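PDB 4O8B: HTH cro/C1-type domain-containing protein from Pseudomonas aeruginosa, which probably binds promoter DNA through a Cro/C1-type helix-turn-helix domain as a transcriptional activator, and controls motility and biofilm formation by modulating the small RNA rsmZ. Local coordinates for residues 13-18 against 54-59; 22-27 against 33-38. One frame throughout, in Å; residues are numbered along the deposited sequence.

Both contacts lie within the N-terminal helix-turn-helix domain, their centres 11 Å apart. Contact 1 joins the turn between helices 3-13 and 17-22 to the C-terminal end of helix 47-57; contact 2 packs the turn between helices 17-22 and 28-39 onto the second of these. The first is the smaller, 149 against 223 Å²; its side-chain contacts are apolar, Leu57 being the one buried residue among those that touch. In the second, Met26 and Met35 are buried while Arg34 is exposed, and a water links Asp27 N to Arg34 NH1, the latter bond weak. They are tied directly: Gln17 NE2 lies 2.7 Å from Asn36 OD1, a probable hydrogen bond, and Leu23 touches both Tyr15 and Val56.

Contact 1. Residues 13-18 against 54-59; sequences AGYSQK and AMVLQV
Apolar contact accounts for the meeting of Ala13 and Tyr15 with Val56 and Leu57. Ala13 CB is directed at the other segment and touches the Leu57 methyl CD2 at 3.9 Å. The Leu57 side chain starts off across the line of contact, but its end closes in: Leu57 CD2 comes within 4.5 Å of Tyr15 CD2, at the edge of the ring and near its plane. Tyr15 CE2 meets Val56 CG1 at 4.1 Å, the two side chains crossing at a slant. The Val56 torsion sets this up: CG1 lies anti to the backbone N (chi1 178°) and is the branch that faces the tyrosine.

Two backbone carbonyls lie by the ring. Val56 O, across the contact, sits near the ring plane at its edge, whereas Ala13 O, from the same segment, stands 4.2 Å above the ring centre.

Backbone bonding shapes both segments. Gly14 and Gln58, each with positive phi, are the C-prime residues of Schellman motifs that end helices 3-13 and 47-57. Ser16 then N-caps helix 17-22 through a weak bond from Lys18 N to OG. Leu6, Ala9 and Leu20 also pack on Leu57. Two helix ends meeting beside the start of a third thus join three helices of the compact helical Cro/C1-type DNA-binding domain.

Contact 2. Residues 22-27 against 33-38; sequences MLVGMD and ARMNQY
The turn of the helix-turn-helix, which links helix 17-22 to helix 28-39, folds back here onto the second helix, with Met26 as its main point of contact. Gly25 is the C-prime residue of a Schellman motif closing the first helix, Gly25 N bonding to Met22 O at 2.9 Å. Beyond it, the Met26 side chain is extended past CG (chi2 -175°), which carries its sulfur and methyl between Arg34, Met35 and Tyr38. Met26 CE lies 3.3 Å above the centre of the Arg34 guanidinium, over one face, and 3.7 Å from Tyr38 CE2, reached at a slant. Met26 SD meets Met35 CE at 3.5 Å, and that methyl is also met by Val24 CG2 at 3.8 Å. Met35 is bent at chi2 (-40°), and its SD lies in the Tyr38 ring plane at the edge.

On the polar side, water 1 accepts a bond from Asp27 N at 2.7 Å and a weak one from Arg34 NH1, lying at the guanidinium's edge in its plane. Helix 47-57 adds Leu53 against Met35 and Val56 against Val24. Met26 of the turn is thus buried against helix 28-39, as in the helix-turn-helix of the Cro/C1 family.

Contact 1. Residues 13-18 against 54-59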
loop_
_atom_site.group_PDB
_atom_site.type_symbol
_atom_site.label_atom_id
_atom_site.label_comp_id
_atom_site.label_asym_id
_atom_site.label_seq_id
_atom_site.Cartn_x
_atom_site.Cartn_y
_atom_site.Cartn_z
ATOM N N ALA A 13 -11.060 4.452 13.378
ATOM C CA ALA A 13 -10.460 5.460 14.246
ATOM C C ALA A 13 -11.529 6.262 14.989
ATOM O O ALA A 13 -11.233 6.945 15.969
ATOM C CB ALA A 13 -9.585 6.399 13.426
ATOM N N GLY A 14 -12.765 6.173 14.517
ATOM C CA GLY A 14 -13.860 6.885 15.155
ATOM C C GLY A 14 -13.893 8.367 14.849
ATOM O O GLY A 14 -14.152 9.186 15.736
ATOM N N TYR A 15 -13.629 8.725 13.596
ATOM C CA TYR A 15 -13.646 10.128 13.188
ATOM C C TYR A 15 -14.788 10.416 12.224
ATOM O O TYR A 15 -15.127 9.585 11.382
ATOM C CB TYR A 15 -12.323 10.511 12.508
ATOM C CG TYR A 15 -11.128 10.580 13.427
ATOM C CD1 TYR A 15 -11.171 11.332 14.604
ATOM C CD2 TYR A 15 -9.941 9.916 13.112
ATOM C CE1 TYR A 15 -10.055 11.429 15.434
ATOM C CE2 TYR A 15 -8.823 10.010 13.938
ATOM C CZ TYR A 15 -8.887 10.763 15.092
ATOM O OH TYR A 15 -7.787 10.858 15.907
ATOM N N SER A 16 -15.375 11.599 12.353
ATOM C CA SER A 16 -16.457 12.012 11.469
ATOM C C SER A 16 -15.759 12.631 10.260
ATOM O O SER A 16 -14.630 13.106 10.376
ATOM C CB SER A 16 -17.345 13.061 12.150
ATOM O OG SER A 16 -16.802 14.369 12.013
ATOM N N GLN A 17 -16.412 12.612 9.105
ATOM C CA GLN A 17 -15.810 13.170 7.900
ATOM C C GLN A 17 -15.232 14.561 8.133
ATOM O O GLN A 17 -14.236 14.939 7.510
ATOM C CB GLN A 17 -16.829 13.230 6.754
ATOM C CG GLN A 17 -16.891 11.965 5.916
ATOM C CD GLN A 17 -17.772 12.131 4.694
ATOM O OE1 GLN A 17 -18.797 12.812 4.748
ATOM N NE2 GLN A 17 -17.397 11.484 3.595
ATOM N N LYS A 18 -15.855 15.323 9.037
ATOM C CA LYS A 18 -15.386 16.663 9.342
ATOM C C LYS A 18 -14.159 16.615 10.246
ATOM O O LYS A 18 -13.203 17.358 10.037
ATOM C CB LYS A 18 -16.501 17.468 10.014
ATOM C CG LYS A 18 -16.098 18.891 10.377
ATOM C CD LYS A 18 -17.253 19.644 11.030
ATOM C CE LYS A 18 -16.796 20.992 11.565
ATOM N NZ LYS A 18 -17.841 21.638 12.413
ATOM N N ALA A 54 -2.716 8.998 6.600
ATOM C CA ALA A 54 -2.216 7.770 7.201
ATOM C C ALA A 54 -1.795 8.000 8.646
ATOM O O ALA A 54 -2.162 7.234 9.538
ATOM C CB ALA A 54 -1.040 7.235 6.390
ATOM N N MET A 55 -1.022 9.058 8.876
ATOM C CA MET A 55 -0.546 9.377 10.217
ATOM C C MET A 55 -1.719 9.578 11.169
ATOM O O MET A 55 -1.775 8.971 12.236
ATOM C CB MET A 55 0.309 10.648 10.176
ATOM C CG MET A 55 1.122 10.894 11.434
ATOM S SD MET A 55 2.275 9.542 11.770
ATOM C CE MET A 55 3.395 9.711 10.379
ATOM N N VAL A 56 -2.660 10.437 10.772
ATOM C CA VAL A 56 -3.832 10.723 11.588
ATOM C C VAL A 56 -4.670 9.475 11.825
ATOM O O VAL A 56 -4.978 9.135 12.972
ATOM C CB VAL A 56 -4.723 11.795 10.925
ATOM C CG1 VAL A 56 -5.963 12.040 11.767
ATOM C CG2 VAL A 56 -3.936 13.082 10.748
ATOM N N LEU A 57 -5.038 8.792 10.746
ATOM C CA LEU A 57 -5.845 7.576 10.843
ATOM C C LEU A 57 -5.118 6.454 11.575
ATOM O O LEU A 57 -5.741 5.476 11.988
ATOM C CB LEU A 57 -6.264 7.102 9.449
ATOM C CG LEU A 57 -7.541 7.713 8.868
ATOM C CD1 LEU A 57 -7.693 7.281 7.418
ATOM C CD2 LEU A 57 -8.735 7.266 9.691
ATOM N N GLN A 58 -3.805 6.596 11.721
ATOM C CA GLN A 58 -3.003 5.587 12.408
ATOM C C GLN A 58 -2.938 4.267 11.650
ATOM O O GLN A 58 -2.887 3.193 12.258
ATOM C CB GLN A 58 -3.551 5.337 13.812
ATOM C CG GLN A 58 -3.160 6.382 14.847
ATOM C CD GLN A 58 -1.715 6.257 15.277
ATOM O OE1 GLN A 58 -0.788 6.563 14.521
ATOM N NE2 GLN A 58 -1.511 5.786 16.508
ATOM N N VAL A 59 -2.938 4.342 10.321
ATOM C CA VAL A 59 -2.858 3.146 9.490
ATOM C C VAL A 59 -1.771 3.313 8.443
ATOM O O VAL A 59 -1.499 4.430 7.988
ATOM C CB VAL A 59 -4.196 2.850 8.772
ATOM C CG1 VAL A 59 -5.213 2.325 9.765
ATOM C CG2 VAL A 59 -4.712 4.120 8.102
#

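Contact 2. Residues 22-27 against 33-38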
loop_
_atom_site.group_PDB
_atom_site.type_symbol
_atom_site.label_atom_id
_atom_site.label_comp_id
_atom_site.label_asym_id
_atom_site.label_seq_id
_atom_site.Cartn_x
_atom_site.Cartn_y
_atom_site.Cartn_z
ATOM N N MET A 22 -10.595 18.132 9.277
ATOM C CA MET A 22 -9.914 19.201 9.987
ATOM C C MET A 22 -8.592 18.743 10.594
ATOM O O MET A 22 -7.642 19.520 10.688
ATOM C CB MET A 22 -10.808 19.772 11.093
ATOM C CG MET A 22 -12.049 20.485 10.586
ATOM S SD MET A 22 -12.750 21.577 11.838
ATOM C CE MET A 22 -13.493 20.389 12.948
ATOM N N LEU A 23 -8.525 17.482 11.004
ATOM C CA LEU A 23 -7.306 16.945 11.589
ATOM C C LEU A 23 -6.135 17.009 10.614
ATOM O O LEU A 23 -4.984 16.777 10.995
ATOM C CB LEU A 23 -7.524 15.508 12.058
ATOM C CG LEU A 23 -8.056 15.376 13.488
ATOM C CD1 LEU A 23 -8.510 13.947 13.745
ATOM C CD2 LEU A 23 -6.968 15.781 14.473
ATOM N N VAL A 24 -6.420 17.325 9.354
ATOM C CA VAL A 24 -5.373 17.439 8.355
ATOM C C VAL A 24 -5.260 18.860 7.798
ATOM O O VAL A 24 -4.735 19.067 6.708
ATOM C CB VAL A 24 -5.578 16.439 7.184
ATOM C CG1 VAL A 24 -5.057 15.067 7.581
ATOM C CG2 VAL A 24 -7.046 16.359 6.819
ATOM N N GLY A 25 -5.764 19.830 8.561
ATOM C CA GLY A 25 -5.676 21.222 8.158
ATOM C C GLY A 25 -6.709 21.792 7.198
ATOM O O GLY A 25 -6.459 22.832 6.586
ATOM N N MET A 26 -7.862 21.144 7.069
ATOM C CA MET A 26 -8.902 21.630 6.164
ATOM C C MET A 26 -9.770 22.706 6.807
ATOM O O MET A 26 -9.862 22.791 8.031
ATOM C CB MET A 26 -9.792 20.478 5.703
ATOM C CG MET A 26 -9.112 19.508 4.753
ATOM S SD MET A 26 -10.236 18.253 4.116
ATOM C CE MET A 26 -9.354 17.752 2.644
ATOM N N ASP A 27 -10.405 23.529 5.979
ATOM C CA ASP A 27 -11.282 24.581 6.472
ATOM C C ASP A 27 -12.584 23.952 6.952
ATOM O O ASP A 27 -13.244 23.227 6.212
ATOM C CB ASP A 27 -11.578 25.611 5.380
ATOM C CG ASP A 27 -10.400 26.540 5.126
ATOM O OD1 ASP A 27 -9.720 26.919 6.107
ATOM O OD2 ASP A 27 -10.168 26.912 3.953
ATOM N N ALA A 33 -16.908 18.090 3.248
ATOM C CA ALA A 33 -17.141 18.048 1.807
ATOM C C ALA A 33 -15.896 17.505 1.112
ATOM O O ALA A 33 -15.970 16.557 0.322
ATOM C CB ALA A 33 -17.468 19.440 1.287
ATOM N N ARG A 34 -14.752 18.118 1.415
ATOM C CA ARG A 34 -13.474 17.708 0.833
ATOM C C ARG A 34 -13.241 16.214 1.044
ATOM O O ARG A 34 -12.829 15.503 0.123
ATOM C CB ARG A 34 -12.334 18.497 1.488
ATOM C CG ARG A 34 -12.457 20.018 1.378
ATOM C CD ARG A 34 -11.860 20.537 0.088
ATOM N NE ARG A 34 -10.466 20.106 -0.068
ATOM C CZ ARG A 34 -9.452 20.541 0.669
ATOM N NH1 ARG A 34 -9.660 21.441 1.622
ATOM N NH2 ARG A 34 -8.230 20.074 0.459
ATOM N N MET A 35 -13.498 15.746 2.258
ATOM C CA MET A 35 -13.320 14.338 2.601
ATOM C C MET A 35 -14.210 13.413 1.780
ATOM O O MET A 35 -13.753 12.389 1.271
ATOM C CB MET A 35 -13.590 14.100 4.087
ATOM C CG MET A 35 -12.367 14.245 4.983
ATOM S SD MET A 35 -10.861 13.538 4.247
ATOM C CE MET A 35 -9.687 14.841 4.563
ATOM N N ASN A 36 -15.483 13.773 1.651
ATOM C CA ASN A 36 -16.413 12.949 0.894
ATOM C C ASN A 36 -15.913 12.747 -0.528
ATOM O O ASN A 36 -16.036 11.659 -1.089
ATOM C CB ASN A 36 -17.806 13.592 0.878
ATOM C CG ASN A 36 -18.906 12.569 0.675
ATOM O OD1 ASN A 36 -18.988 11.578 1.407
ATOM N ND2 ASN A 36 -19.766 12.805 -0.314
ATOM N N GLN A 37 -15.345 13.799 -1.115
ATOM C CA GLN A 37 -14.814 13.705 -2.474
ATOM C C GLN A 37 -13.707 12.654 -2.518
ATOM O O GLN A 37 -13.607 11.889 -3.476
ATOM C CB GLN A 37 -14.263 15.056 -2.929
ATOM C CG GLN A 37 -15.330 16.101 -3.226
ATOM C CD GLN A 37 -16.227 15.700 -4.385
ATOM O OE1 GLN A 37 -16.911 14.675 -4.337
ATOM N NE2 GLN A 37 -16.239 16.512 -5.434
ATOM N N TYR A 38 -12.874 12.620 -1.476
ATOM C CA TYR A 38 -11.791 11.654 -1.409
ATOM C C TYR A 38 -12.337 10.233 -1.274
ATOM O O TYR A 38 -11.950 9.332 -2.024
ATOM C CB TYR A 38 -10.869 11.934 -0.218
ATOM C CG TYR A 38 -9.906 13.089 -0.394
ATOM C CD1 TYR A 38 -9.442 13.458 -1.661
ATOM C CD2 TYR A 38 -9.417 13.784 0.713
ATOM C CE1 TYR A 38 -8.500 14.471 -1.816
ATOM C CE2 TYR A 38 -8.470 14.800 0.568
ATOM C CZ TYR A 38 -8.026 15.146 -0.697
ATOM O OH TYR A 38 -7.088 16.142 -0.841
HETATM O O HOH W 1 -11.126 22.814 3.502
#